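Local coordinates for protein 30-kDa cleavage and polyadenylation specificity factor 30 (Arabidopsis thaliana, PDB 5ZUU) that binds m6A-modified RNA through its YTH domain and, as a component of the CPSF complex, helps select poly(A) sites during pre-mRNA 3'-end formation, at residues G15-F20 with N58-F63; K48-F53 with T78-G83. All coordinates share one frame; numbering follows the deposited sequence.

Interaction 1. Residues G15-F20 with N58-F63; sequences GVNRYF and NVILIF
The side-chain amides of Asn17 and Asn58 stand almost at right angles, their planes 85° apart, and Asn58 ND2 donates to Asn17 OD1 across 3.0 Å. This bond is bent, 138° at the hydrogen, and the donor sits tilted from the carbonyl plane of Asn17. At the other end of the Asn17 amide, ND2 gives a hydrogen bond to Tyr19 OH, which lies in the amide plane. The Tyr19 ring runs alongside Ile60, with CD2 3.7 Å from Ile60 CB, while Phe20 CD1 meets Val59 CG1 at 3.9 Å; both rings meet these neighbours obliquely. The two segments are adjacent parallel strands in the mixed sheet of the YTH fold, and the chain between them runs through helices 27-36 and 46-55 and the short edge strand 38-39. Side chains alternate along them. Asn17, Tyr19, Asn58 and Ile60 lie on one face; Arg18, Phe20, Val59 and Leu61 lie on the other, where Ala52 of helix 46-55 packs on Arg18, Phe20 and Val59. Asn17 has CG beside its backbone N (chi1 -61°), which places OD1 near Asn58 and ND2 within bonding distance of both Tyr19 OH and Pro13 O. Three bonds thus fix the rotation of this buried amide, while Asn58 OD1 accepts from Lys76. With an alanine here, Asn58 ND2 is likely to be left without its acceptor, and Pro13 O and the Tyr19 hydroxyl without this donor. Arg18 and Phe20 direct both backbone N and O to the partner strand, as a parallel ladder requires: Arg18 N bonds Asn58 O, Phe20 N bonds Ile60 O, and Phe20 O receives Ile62 N at 2.9 Å. The straightest rung joins Ile60 N to Arg18 O, at 2.8 Å.

Interaction 2. Residues K48-F53 with T78-G83; sequences KLNEAF and TSRIGG
Asn50 grips the backbone of Ile81 at both ends of one residue: Ile81 N donates to Asn50 OD1 at 2.7 Å, and Asn50 ND2 donates to Ile81 O at 2.9 Å. The first bond arrives in the carbonyl plane on a lone pair, with a C=O...N angle of 130°; the second is tilted modestly from both the amide plane of Asn50 and the carbonyl plane of Ile81. Two bonds to one residue hold the amide against rotation and leave little doubt about which end is oxygen. Packing is close here, for Asn50 OD1 also lies 3.2 Å from Arg80 CG. On the buried side Leu49 CB touches Ile81 CD1 at 4.0 Å, and Met77 lies against Leu49, Asn50 and Phe53. In the YTH fold this joins helix 46-55 to the irregular loop that leaves strand 70-77 and leads towards strand 103-114, so a side chain of the helix ties down a loop that is neither helix nor strand here. The outer part is held more loosely, by flat groups laid over one another. The chain of Arg80, an exposed residue, runs extended to NE, and the turn at its end (chi4 -83°) lays the guanidinium over Asn50; amide and guanidinium planes are only 14° apart and stacked, with Asn50 ND2 3.7 Å from Arg80 NH2. Its charge is met by Asp54, in a salt bridge from NE. Phe53, partly exposed, offers one ring face to the loop backbone: Ser79 C and Arg80 N sit above it, both displaced towards the rim, with Phe53 CZ 3.7 Å from Arg80 N. Beside them, Arg80 CB reaches Phe53 CD2 at 3.8 Å.

In the fold
Interaction 1 belongs to the core and is a regular parallel pairing inside the sheet, with backbone bonds repeating along it. Interaction 2 lies farther from the centre of the chain and is partly buried; its two hydrogen bonds both depend on one side chain, since a helix and an irregular loop share no backbone ladder. The centres of interaction 1 and interaction 2 are about 12 Å apart. Helix 46-55 links the two contacts. One flank of it faces strands 17-24 and 58-65, where Glu51 OE2 makes a 2.9 Å salt bridge with Arg18 NH1; another flank faces 78-83. The helix then leads through a short loop into strand 58-65.

Interaction 1. Residues G15-F20 with N58-F63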
# COMPACT_ATOMS: atom_id res chain seq x y z
N GLY A 15 15.65 -0.62 -6.83
CA GLY A 15 15.55 -0.30 -8.26
C GLY A 15 14.62 0.84 -8.53
O GLY A 15 14.32 1.65 -7.63
N VAL A 16 14.14 0.90 -9.77
CA VAL A 16 13.26 2.01 -10.17
C VAL A 16 11.81 1.70 -9.78
O VAL A 16 11.18 0.82 -10.30
CB VAL A 16 13.46 2.43 -11.64
CG1 VAL A 16 12.38 3.43 -12.07
CG2 VAL A 16 14.87 3.04 -11.77
N ASN A 17 11.29 2.46 -8.84
CA ASN A 17 9.96 2.25 -8.32
C ASN A 17 9.07 3.44 -8.68
O ASN A 17 9.55 4.55 -8.87
CB ASN A 17 10.03 2.18 -6.80
CG ASN A 17 10.88 1.05 -6.26
OD1 ASN A 17 11.17 0.02 -6.91
ND2 ASN A 17 11.23 1.20 -5.02
N ARG A 18 7.75 3.23 -8.71
CA ARG A 18 6.79 4.35 -8.64
C ARG A 18 5.97 4.11 -7.43
O ARG A 18 5.81 2.90 -7.02
CB ARG A 18 5.88 4.38 -9.90
CG ARG A 18 6.70 4.75 -11.10
CD ARG A 18 5.95 4.55 -12.39
NE ARG A 18 4.87 5.54 -12.53
CZ ARG A 18 4.06 5.58 -13.59
NH1 ARG A 18 4.19 4.73 -14.56
NH2 ARG A 18 3.12 6.51 -13.69
N TYR A 19 5.42 5.20 -6.91
CA TYR A 19 4.75 5.25 -5.62
C TYR A 19 3.41 5.94 -5.75
O TYR A 19 3.34 7.05 -6.33
CB TYR A 19 5.62 6.12 -4.62
CG TYR A 19 7.00 5.61 -4.46
CD1 TYR A 19 7.99 5.90 -5.40
CD2 TYR A 19 7.31 4.76 -3.41
CE1 TYR A 19 9.28 5.37 -5.26
CE2 TYR A 19 8.59 4.24 -3.27
CZ TYR A 19 9.56 4.53 -4.20
OH TYR A 19 10.80 3.99 -4.06
N PHE A 20 2.37 5.31 -5.18
CA PHE A 20 1.00 5.84 -5.19
C PHE A 20 0.45 5.79 -3.79
O PHE A 20 0.66 4.81 -3.09
CB PHE A 20 0.07 5.01 -6.14
CG PHE A 20 0.46 5.08 -7.58
CD1 PHE A 20 1.52 4.36 -8.07
CD2 PHE A 20 -0.25 5.86 -8.47
CE1 PHE A 20 1.91 4.47 -9.41
CE2 PHE A 20 0.12 5.97 -9.81
CZ PHE A 20 1.21 5.27 -10.27
N ASN A 58 8.59 -2.28 -9.74
CA ASN A 58 7.87 -2.23 -8.47
C ASN A 58 6.99 -0.99 -8.35
O ASN A 58 7.46 0.14 -8.47
CB ASN A 58 8.85 -2.13 -7.32
CG ASN A 58 9.82 -3.26 -7.29
OD1 ASN A 58 9.46 -4.37 -6.99
ND2 ASN A 58 11.06 -2.96 -7.51
N VAL A 59 5.71 -1.24 -8.14
CA VAL A 59 4.77 -0.23 -7.83
C VAL A 59 4.51 -0.40 -6.36
O VAL A 59 4.08 -1.50 -5.86
CB VAL A 59 3.48 -0.43 -8.65
CG1 VAL A 59 2.42 0.58 -8.23
CG2 VAL A 59 3.81 -0.28 -10.11
N ILE A 60 4.86 0.65 -5.65
CA ILE A 60 4.72 0.73 -4.22
C ILE A 60 3.48 1.54 -3.84
O ILE A 60 3.37 2.72 -4.20
CB ILE A 60 6.00 1.29 -3.56
CG1 ILE A 60 7.22 0.48 -4.02
CG2 ILE A 60 5.87 1.29 -2.00
CD1 ILE A 60 7.11 -1.02 -3.77
N LEU A 61 2.56 0.90 -3.13
CA LEU A 61 1.27 1.50 -2.68
C LEU A 61 1.38 1.82 -1.20
O LEU A 61 1.47 0.94 -0.38
CB LEU A 61 0.17 0.46 -2.88
CG LEU A 61 0.10 -0.10 -4.32
CD1 LEU A 61 -1.00 -1.11 -4.40
CD2 LEU A 61 -0.18 1.01 -5.34
N ILE A 62 1.35 3.11 -0.87
CA ILE A 62 1.40 3.60 0.46
C ILE A 62 -0.01 3.87 0.93
O ILE A 62 -0.65 4.83 0.47
CB ILE A 62 2.25 4.90 0.50
CG1 ILE A 62 3.68 4.59 0.03
CG2 ILE A 62 2.27 5.52 1.88
CD1 ILE A 62 4.58 5.84 -0.19
N PHE A 63 -0.49 3.10 1.91
CA PHE A 63 -1.87 3.11 2.35
C PHE A 63 -2.14 4.08 3.42
O PHE A 63 -1.36 4.28 4.30
CB PHE A 63 -2.33 1.74 2.89
CG PHE A 63 -2.76 0.81 1.83
CD1 PHE A 63 -1.84 0.41 0.83
CD2 PHE A 63 -4.07 0.33 1.77
CE1 PHE A 63 -2.21 -0.48 -0.17
CE2 PHE A 63 -4.46 -0.54 0.76
CZ PHE A 63 -3.53 -0.95 -0.22

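Interaction 2. Residues K48-F53 with T78-G83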
# COMPACT_ATOMS: atom_id res chain seq x y z
N LYS A 48 -4.63 3.37 -14.50
CA LYS A 48 -3.43 3.99 -14.04
C LYS A 48 -2.54 3.13 -13.17
O LYS A 48 -1.33 3.19 -13.36
CB LYS A 48 -3.66 5.36 -13.48
CG LYS A 48 -3.97 5.60 -12.05
CD LYS A 48 -3.56 7.06 -11.84
CE LYS A 48 -4.49 7.74 -10.93
NZ LYS A 48 -3.88 9.05 -10.61
N LEU A 49 -3.11 2.26 -12.35
CA LEU A 49 -2.27 1.30 -11.69
C LEU A 49 -1.73 0.32 -12.70
O LEU A 49 -0.59 -0.07 -12.53
CB LEU A 49 -2.96 0.56 -10.51
CG LEU A 49 -3.38 1.46 -9.39
CD1 LEU A 49 -3.97 0.65 -8.27
CD2 LEU A 49 -2.25 2.35 -8.85
N ASN A 50 -2.47 -0.04 -13.75
CA ASN A 50 -1.91 -1.01 -14.72
C ASN A 50 -0.79 -0.36 -15.54
O ASN A 50 0.19 -1.03 -15.92
CB ASN A 50 -3.00 -1.64 -15.64
CG ASN A 50 -3.72 -2.83 -15.00
OD1 ASN A 50 -3.26 -3.38 -14.01
ND2 ASN A 50 -4.87 -3.20 -15.55
N GLU A 51 -0.93 0.92 -15.84
CA GLU A 51 0.10 1.62 -16.58
C GLU A 51 1.39 1.63 -15.75
O GLU A 51 2.48 1.47 -16.25
CB GLU A 51 -0.40 3.05 -16.94
CG GLU A 51 0.46 3.87 -17.93
CD GLU A 51 1.69 4.58 -17.29
OE1 GLU A 51 2.67 4.92 -18.02
OE2 GLU A 51 1.73 4.81 -16.06
N ALA A 52 1.27 1.88 -14.46
CA ALA A 52 2.45 1.87 -13.56
C ALA A 52 3.00 0.44 -13.46
O ALA A 52 4.20 0.24 -13.63
CB ALA A 52 2.06 2.41 -12.20
N PHE A 53 2.12 -0.55 -13.29
CA PHE A 53 2.56 -1.90 -13.17
C PHE A 53 3.34 -2.32 -14.38
O PHE A 53 4.36 -2.94 -14.24
CB PHE A 53 1.38 -2.87 -12.96
CG PHE A 53 1.79 -4.28 -12.66
CD1 PHE A 53 2.08 -4.66 -11.35
CD2 PHE A 53 1.85 -5.25 -13.68
CE1 PHE A 53 2.46 -5.98 -11.08
CE2 PHE A 53 2.21 -6.57 -13.42
CZ PHE A 53 2.51 -6.93 -12.10
N THR A 78 1.49 -6.80 -6.82
CA THR A 78 2.13 -7.99 -7.42
C THR A 78 1.38 -8.68 -8.51
O THR A 78 1.89 -9.64 -9.03
CB THR A 78 2.43 -9.03 -6.36
OG1 THR A 78 1.26 -9.27 -5.63
CG2 THR A 78 3.43 -8.47 -5.35
N SER A 79 0.18 -8.22 -8.87
CA SER A 79 -0.37 -8.65 -10.15
C SER A 79 -0.98 -7.46 -10.88
O SER A 79 -1.33 -6.46 -10.28
CB SER A 79 -1.41 -9.77 -10.00
OG SER A 79 -2.59 -9.26 -9.40
N ARG A 80 -1.09 -7.62 -12.19
CA ARG A 80 -1.75 -6.68 -13.08
C ARG A 80 -3.26 -6.80 -12.83
O ARG A 80 -3.73 -7.85 -12.55
CB ARG A 80 -1.37 -6.98 -14.52
CG ARG A 80 -1.84 -5.88 -15.48
CD ARG A 80 -1.23 -6.10 -16.82
NE ARG A 80 -1.27 -4.91 -17.67
CZ ARG A 80 -2.31 -4.49 -18.42
NH1 ARG A 80 -2.14 -3.41 -19.20
NH2 ARG A 80 -3.50 -5.11 -18.42
N ILE A 81 -4.01 -5.72 -12.80
CA ILE A 81 -5.46 -5.80 -12.61
C ILE A 81 -6.11 -6.37 -13.89
O ILE A 81 -5.89 -5.89 -15.01
CB ILE A 81 -6.09 -4.43 -12.31
CG1 ILE A 81 -5.45 -3.75 -11.06
CG2 ILE A 81 -7.58 -4.61 -12.10
CD1 ILE A 81 -5.82 -2.26 -10.84
N GLY A 82 -6.98 -7.35 -13.70
CA GLY A 82 -7.57 -8.12 -14.77
C GLY A 82 -7.14 -9.51 -14.41
O GLY A 82 -6.08 -9.71 -13.84
N GLY A 83 -7.94 -10.50 -14.64
CA GLY A 83 -7.44 -11.84 -14.25
C GLY A 83 -8.02 -12.17 -12.87
O GLY A 83 -8.12 -11.30 -11.99